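Local coordinates for protein probable 2-phosphosulfolactate phosphatase (Clostridium acetobutylicum, PDB 1VR0) that probably hydrolyses (2R)-O-phospho-3-sulfolactate to (2R)-3-sulfolactate and phosphate with the help of magnesium, as a phosphatase of the ComB family, at residues M39-S44 and D92-P97; G81-L86 and T113-T118. All coordinates share one frame; numbering follows the deposited sequence.

Interaction 1: M39-S44 and D92-P97. With 3SL ((2R)-3-sulfolactic acid), chain E.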
loop_
_atom_site.group_PDB
_atom_site.type_symbol
_atom_site.label_atom_id
_atom_site.label_comp_id
_atom_site.label_asym_id
_atom_site.label_seq_id
_atom_site.Cartn_x
_atom_site.Cartn_y
_atom_site.Cartn_z
HETATM N N MSE A 39 -15.483 -1.025 4.536
HETATM C CA MSE A 39 -16.589 -1.992 4.448
HETATM C C MSE A 39 -17.013 -2.570 5.795
HETATM O O MSE A 39 -18.171 -3.018 5.959
HETATM C CB MSE A 39 -16.279 -3.120 3.465
HETATM C CG MSE A 39 -15.047 -3.891 3.810
HETATM SE SE MSE A 39 -15.027 -5.734 3.091
HETATM C CE MSE A 39 -16.752 -6.358 3.784
ATOM N N LEU A 40 -16.092 -2.561 6.752
ATOM C CA LEU A 40 -16.411 -3.054 8.090
ATOM C C LEU A 40 -16.142 -1.934 9.045
ATOM O O LEU A 40 -15.089 -1.955 9.715
ATOM C CB LEU A 40 -15.541 -4.268 8.449
ATOM C CG LEU A 40 -15.971 -5.530 7.701
ATOM C CD1 LEU A 40 -14.986 -6.706 7.900
ATOM C CD2 LEU A 40 -17.363 -5.957 8.079
ATOM N N ARG A 41 -17.069 -0.969 9.181
ATOM C CA ARG A 41 -18.457 -1.028 8.701
ATOM C C ARG A 41 -19.023 0.278 8.158
ATOM O O ARG A 41 -20.132 0.265 7.612
ATOM C CB ARG A 41 -19.395 -1.486 9.833
ATOM C CG ARG A 41 -19.166 -2.908 10.345
ATOM C CD ARG A 41 -19.873 -3.138 11.672
ATOM N NE ARG A 41 -19.248 -2.392 12.776
ATOM C CZ ARG A 41 -19.803 -2.188 13.972
ATOM N NH1 ARG A 41 -19.161 -1.501 14.898
ATOM N NH2 ARG A 41 -20.998 -2.675 14.262
ATOM N N ALA A 42 -18.287 1.384 8.260
ATOM C CA ALA A 42 -18.852 2.732 7.960
ATOM C C ALA A 42 -19.519 2.893 6.585
ATOM O O ALA A 42 -20.609 3.424 6.514
ATOM C CB ALA A 42 -17.825 3.837 8.150
ATOM N N THR A 43 -18.883 2.453 5.503
ATOM C CA THR A 43 -19.486 2.630 4.200
ATOM C C THR A 43 -20.573 1.613 3.937
ATOM O O THR A 43 -21.421 1.846 3.081
ATOM C CB THR A 43 -18.490 2.615 3.049
ATOM O OG1 THR A 43 -17.698 1.426 3.082
ATOM C CG2 THR A 43 -17.607 3.815 3.153
ATOM N N SER A 44 -20.558 0.496 4.666
ATOM C CA SER A 44 -21.677 -0.448 4.625
ATOM C C SER A 44 -22.889 0.146 5.339
ATOM O O SER A 44 -24.023 -0.061 4.900
ATOM C CB SER A 44 -21.283 -1.786 5.240
ATOM O OG SER A 44 -20.274 -2.364 4.436
ATOM N N ASP A 92 -27.574 7.635 19.348
ATOM C CA ASP A 92 -28.812 6.893 19.129
ATOM C C ASP A 92 -28.513 5.482 18.647
ATOM O O ASP A 92 -29.149 4.521 19.084
ATOM C CB ASP A 92 -29.698 7.648 18.128
ATOM C CG ASP A 92 -30.105 9.013 18.640
ATOM O OD1 ASP A 92 -30.631 9.074 19.763
ATOM O OD2 ASP A 92 -29.881 10.031 17.960
ATOM N N PHE A 93 -27.537 5.365 17.753
ATOM C CA PHE A 93 -27.172 4.094 17.191
ATOM C C PHE A 93 -25.677 3.940 17.143
ATOM O O PHE A 93 -24.905 4.876 17.381
ATOM C CB PHE A 93 -27.790 3.943 15.798
ATOM C CG PHE A 93 -29.267 4.051 15.818
ATOM C CD1 PHE A 93 -30.036 3.039 16.430
ATOM C CD2 PHE A 93 -29.901 5.179 15.327
ATOM C CE1 PHE A 93 -31.447 3.137 16.535
ATOM C CE2 PHE A 93 -31.295 5.299 15.424
ATOM C CZ PHE A 93 -32.074 4.254 16.041
ATOM N N SER A 94 -25.283 2.718 16.833
ATOM C CA SER A 94 -23.899 2.318 16.817
ATOM C C SER A 94 -23.498 2.298 15.365
ATOM O O SER A 94 -23.997 3.128 14.612
ATOM C CB SER A 94 -23.791 0.981 17.550
ATOM O OG SER A 94 -22.754 0.205 17.063
ATOM N N ASN A 95 -22.590 1.409 14.970
ATOM C CA ASN A 95 -22.129 1.347 13.579
ATOM C C ASN A 95 -22.434 -0.007 12.904
ATOM O O ASN A 95 -21.743 -0.441 11.991
ATOM C CB ASN A 95 -20.636 1.720 13.473
ATOM C CG ASN A 95 -20.307 2.300 12.140
ATOM O OD1 ASN A 95 -21.003 3.196 11.686
ATOM N ND2 ASN A 95 -19.302 1.774 11.468
ATOM N N SER A 96 -23.515 -0.631 13.351
ATOM C CA SER A 96 -24.024 -1.845 12.733
ATOM C C SER A 96 -25.013 -1.468 11.666
ATOM O O SER A 96 -25.962 -0.788 11.960
ATOM C CB SER A 96 -24.755 -2.700 13.754
ATOM O OG SER A 96 -25.476 -3.683 13.058
ATOM N N PRO A 97 -24.808 -1.922 10.428
ATOM C CA PRO A 97 -25.800 -1.655 9.387
ATOM C C PRO A 97 -27.224 -2.130 9.687
ATOM O O PRO A 97 -28.161 -1.473 9.221
ATOM C CB PRO A 97 -25.239 -2.386 8.156
ATOM C CG PRO A 97 -23.841 -2.516 8.390
ATOM C CD PRO A 97 -23.660 -2.662 9.894
HETATM O O11 3SL E . -12.108 -0.348 15.241
HETATM C C1 3SL E . -13.229 -0.847 15.016
HETATM O O12 3SL E . -13.610 -1.978 15.409
HETATM C C2 3SL E . -14.163 -0.015 14.221
HETATM O O2 3SL E . -13.396 0.605 13.192
HETATM C C3 3SL E . -15.258 -0.924 13.699
HETATM S S 3SL E . -16.224 -0.153 12.589
HETATM O O3S 3SL E . -17.472 0.287 13.237
HETATM O O1S 3SL E . -15.510 0.865 11.745
HETATM O O2S 3SL E . -16.730 -1.181 11.671
#

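Interaction 2: G81-L86 and T113-T118. With 3SL ((2R)-3-sulfolactic acid), chain E.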
loop_
_atom_site.group_PDB
_atom_site.type_symbol
_atom_site.label_atom_id
_atom_site.label_comp_id
_atom_site.label_asym_id
_atom_site.label_seq_id
_atom_site.Cartn_x
_atom_site.Cartn_y
_atom_site.Cartn_z
ATOM N N GLY A 81 -22.554 5.934 14.633
ATOM C CA GLY A 81 -21.109 5.708 14.437
ATOM C C GLY A 81 -20.486 4.921 15.571
ATOM O O GLY A 81 -21.152 4.173 16.269
ATOM N N GLU A 82 -19.185 5.098 15.762
ATOM C CA GLU A 82 -18.466 4.363 16.828
ATOM C C GLU A 82 -17.104 4.928 17.173
ATOM O O GLU A 82 -16.482 5.647 16.379
ATOM C CB GLU A 82 -18.267 2.897 16.432
ATOM C CG GLU A 82 -17.658 2.696 15.047
ATOM C CD GLU A 82 -16.136 3.009 14.933
ATOM O OE1 GLU A 82 -15.388 2.971 15.927
ATOM O OE2 GLU A 82 -15.660 3.277 13.816
ATOM N N ARG A 83 -16.646 4.545 18.358
ATOM C CA ARG A 83 -15.235 4.591 18.706
ATOM C C ARG A 83 -14.798 3.202 19.187
ATOM O O ARG A 83 -15.459 2.577 20.028
ATOM C CB ARG A 83 -14.978 5.652 19.768
ATOM C CG ARG A 83 -15.112 7.079 19.262
ATOM C CD ARG A 83 -14.130 7.396 18.135
ATOM N NE ARG A 83 -14.182 8.816 17.786
ATOM C CZ ARG A 83 -14.729 9.335 16.681
ATOM N NH1 ARG A 83 -15.307 8.569 15.747
ATOM N NH2 ARG A 83 -14.687 10.654 16.518
ATOM N N LYS A 84 -13.695 2.719 18.621
ATOM C CA LYS A 84 -13.180 1.372 18.898
ATOM C C LYS A 84 -14.252 0.306 18.583
ATOM O O LYS A 84 -14.308 -0.749 19.227
ATOM C CB LYS A 84 -12.713 1.258 20.358
ATOM C CG LYS A 84 -11.516 2.139 20.740
ATOM C CD LYS A 84 -11.176 2.000 22.244
ATOM C CE LYS A 84 -9.665 2.137 22.544
ATOM N NZ LYS A 84 -9.283 1.637 23.946
ATOM N N GLY A 85 -15.122 0.602 17.624
ATOM C CA GLY A 85 -16.201 -0.294 17.252
ATOM C C GLY A 85 -17.429 -0.255 18.135
ATOM O O GLY A 85 -18.426 -0.870 17.782
ATOM N N LEU A 86 -17.363 0.464 19.267
ATOM C CA LEU A 86 -18.454 0.540 20.238
ATOM C C LEU A 86 -19.362 1.771 20.026
ATOM O O LEU A 86 -18.941 2.797 19.492
ATOM C CB LEU A 86 -17.888 0.603 21.646
ATOM C CG LEU A 86 -17.105 -0.616 22.148
ATOM C CD1 LEU A 86 -16.401 -0.270 23.466
ATOM C CD2 LEU A 86 -18.014 -1.837 22.343
ATOM N N THR A 113 -19.857 9.872 13.089
ATOM C CA THR A 113 -18.433 9.962 13.203
ATOM C C THR A 113 -17.936 8.559 13.509
ATOM O O THR A 113 -18.509 7.860 14.354
ATOM C CB THR A 113 -18.019 10.974 14.285
ATOM O OG1 THR A 113 -16.598 11.026 14.342
ATOM C CG2 THR A 113 -18.577 10.634 15.667
ATOM N N THR A 114 -16.902 8.132 12.787
ATOM C CA THR A 114 -16.330 6.799 12.963
ATOM C C THR A 114 -14.812 6.832 13.013
ATOM O O THR A 114 -14.175 7.867 12.759
ATOM C CB THR A 114 -16.791 5.777 11.865
ATOM O OG1 THR A 114 -16.205 6.079 10.597
ATOM C CG2 THR A 114 -18.285 5.742 11.713
ATOM N N THR A 115 -14.246 5.683 13.369
ATOM C CA THR A 115 -12.816 5.531 13.585
ATOM C C THR A 115 -12.009 5.760 12.274
ATOM O O THR A 115 -11.045 6.507 12.292
ATOM C CB THR A 115 -12.512 4.129 14.246
ATOM O OG1 THR A 115 -12.991 4.082 15.613
ATOM C CG2 THR A 115 -11.009 3.830 14.236
ATOM N N ASN A 116 -12.475 5.187 11.155
ATOM C CA ASN A 116 -11.761 5.194 9.864
ATOM C C ASN A 116 -12.512 5.842 8.671
ATOM O O ASN A 116 -12.031 6.837 8.063
ATOM C CB ASN A 116 -11.427 3.752 9.525
ATOM C CG ASN A 116 -10.639 3.093 10.633
ATOM O OD1 ASN A 116 -9.665 3.676 11.131
ATOM N ND2 ASN A 116 -11.077 1.908 11.066
ATOM N N GLY A 117 -13.686 5.293 8.341
ATOM C CA GLY A 117 -14.483 5.750 7.202
ATOM C C GLY A 117 -14.698 7.254 7.073
ATOM O O GLY A 117 -14.476 7.822 5.999
ATOM N N THR A 118 -15.099 7.911 8.167
ATOM C CA THR A 118 -15.427 9.340 8.133
ATOM C C THR A 118 -14.209 10.231 7.862
ATOM O O THR A 118 -14.336 11.261 7.187
ATOM C CB THR A 118 -16.230 9.786 9.434
ATOM O OG1 THR A 118 -15.457 9.637 10.655
ATOM C CG2 THR A 118 -17.545 9.002 9.519
HETATM O O11 3SL E . -12.108 -0.348 15.241
HETATM C C1 3SL E . -13.229 -0.847 15.016
HETATM O O12 3SL E . -13.610 -1.978 15.409
HETATM C C2 3SL E . -14.163 -0.015 14.221
HETATM O O2 3SL E . -13.396 0.605 13.192
HETATM C C3 3SL E . -15.258 -0.924 13.699
HETATM S S 3SL E . -16.224 -0.153 12.589
HETATM O O3S 3SL E . -17.472 0.287 13.237
HETATM O O1S 3SL E . -15.510 0.865 11.745
HETATM O O2S 3SL E . -16.730 -1.181 11.671
#

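Interaction 1: M39-S44 and D92-P97
R41 and N95 converge on the sulfonate of bound (2R)-3-sulfolactic acid, which takes hydrogen bonds from both. N95 ND2 donates to 3SL O3S at 2.9 Å with an N-H...O angle of 154°, and R41 NH1 donates to the same oxygen at 3.0 Å. R41 NE adds a weak bond to O3S and a straighter one to 3SL O2S, whose position is less sure. The sulfur lies in the guanidinium plane, at its edge, so the arginine turns the edge carrying NE and NH1 to the anion. N95 reaches the site with CG anti to its backbone N (chi1 -152°); its side chain runs antiparallel alongside that of R41, the amide steeply turned (81°) against the guanidinium.

Between the segments the touch is polar and van der Waals, without a hydrogen bond: N95 O sits over one face of the guanidinium, offset toward its rim and 3.3 Å from R41 CZ, where it probably helps to offset the positive charge. R41 NH2 turns to D225 in a salt bridge, and S96 OG bonds to the same carboxylate. Farther along, P97 CG lies 4.1 Å from S44 CB. S44 OG turns back within its own segment to bond M39 O at 2.7 Å.

A cis peptide links L40 to R41, the N-cap of helix 42-51. N95 and P97, in the loop after strand 77-81, also touch V45 of this helix, while helix 223-229 touches L40, S44 and P97.

Interaction 2: G81-L86 and T113-T118
E82 OE1 is gripped by two donors: T115 OG1 at 2.7 Å, on its syn lone pair, and the backbone N of G85 at 2.9 Å, from above the carboxylate plane. The other oxygen, E82 OE2, takes the T115 N-H at 2.8 Å, nearly straight at 171° yet also from above the plane. These three bonds fix the carboxylate's rotation. The E82 chain curls back, chi1 51° and chi2 74°, which brings the carboxylate across the T115 side chain at about a right angle and lays CG against the sulfonate of 3SL.

R83 holds T113 end-on: NH1 and NH2 both donate to T113 OG1, which lies in the guanidinium plane 2.9 Å from NH2. V60 O is a further partner of that hydroxyl. R83 NH1 also bonds its neighbour's carbonyl, E82 O.

The backbones meet where G81 and T113 form a parallel bridge, and E82 N donates to T113 O at 3.2 Å. Beyond it, R83 to L86 make a type I' turn that brings G85 to the ligand.

Strands 77-81 and 109-113 thus end side by side, one running into this turn and the other, through N116, into helix 117-123.

From the N terminus, the chain leaves strand 33-37, passes 39-44 into helix 42-51, and later emerges from strand 77-81 through 81-86. It then reaches 92-97, closing interaction 1 across 47 intervening residues, and finally 113-118, closing interaction 2 across 26. The segments alternate, so the two loops cross rather than nest. They also touch: N95 CB packs on E82 CG at 3.5 Å, and S94 probably bonds to G81 through the backbone. Interaction 1 ties the end of strand 33-37, in the mixed sheet, to the loop after strand 77-81, whereas interaction 2 joins two neighbouring strands of the three-stranded sheet; both border 3SL.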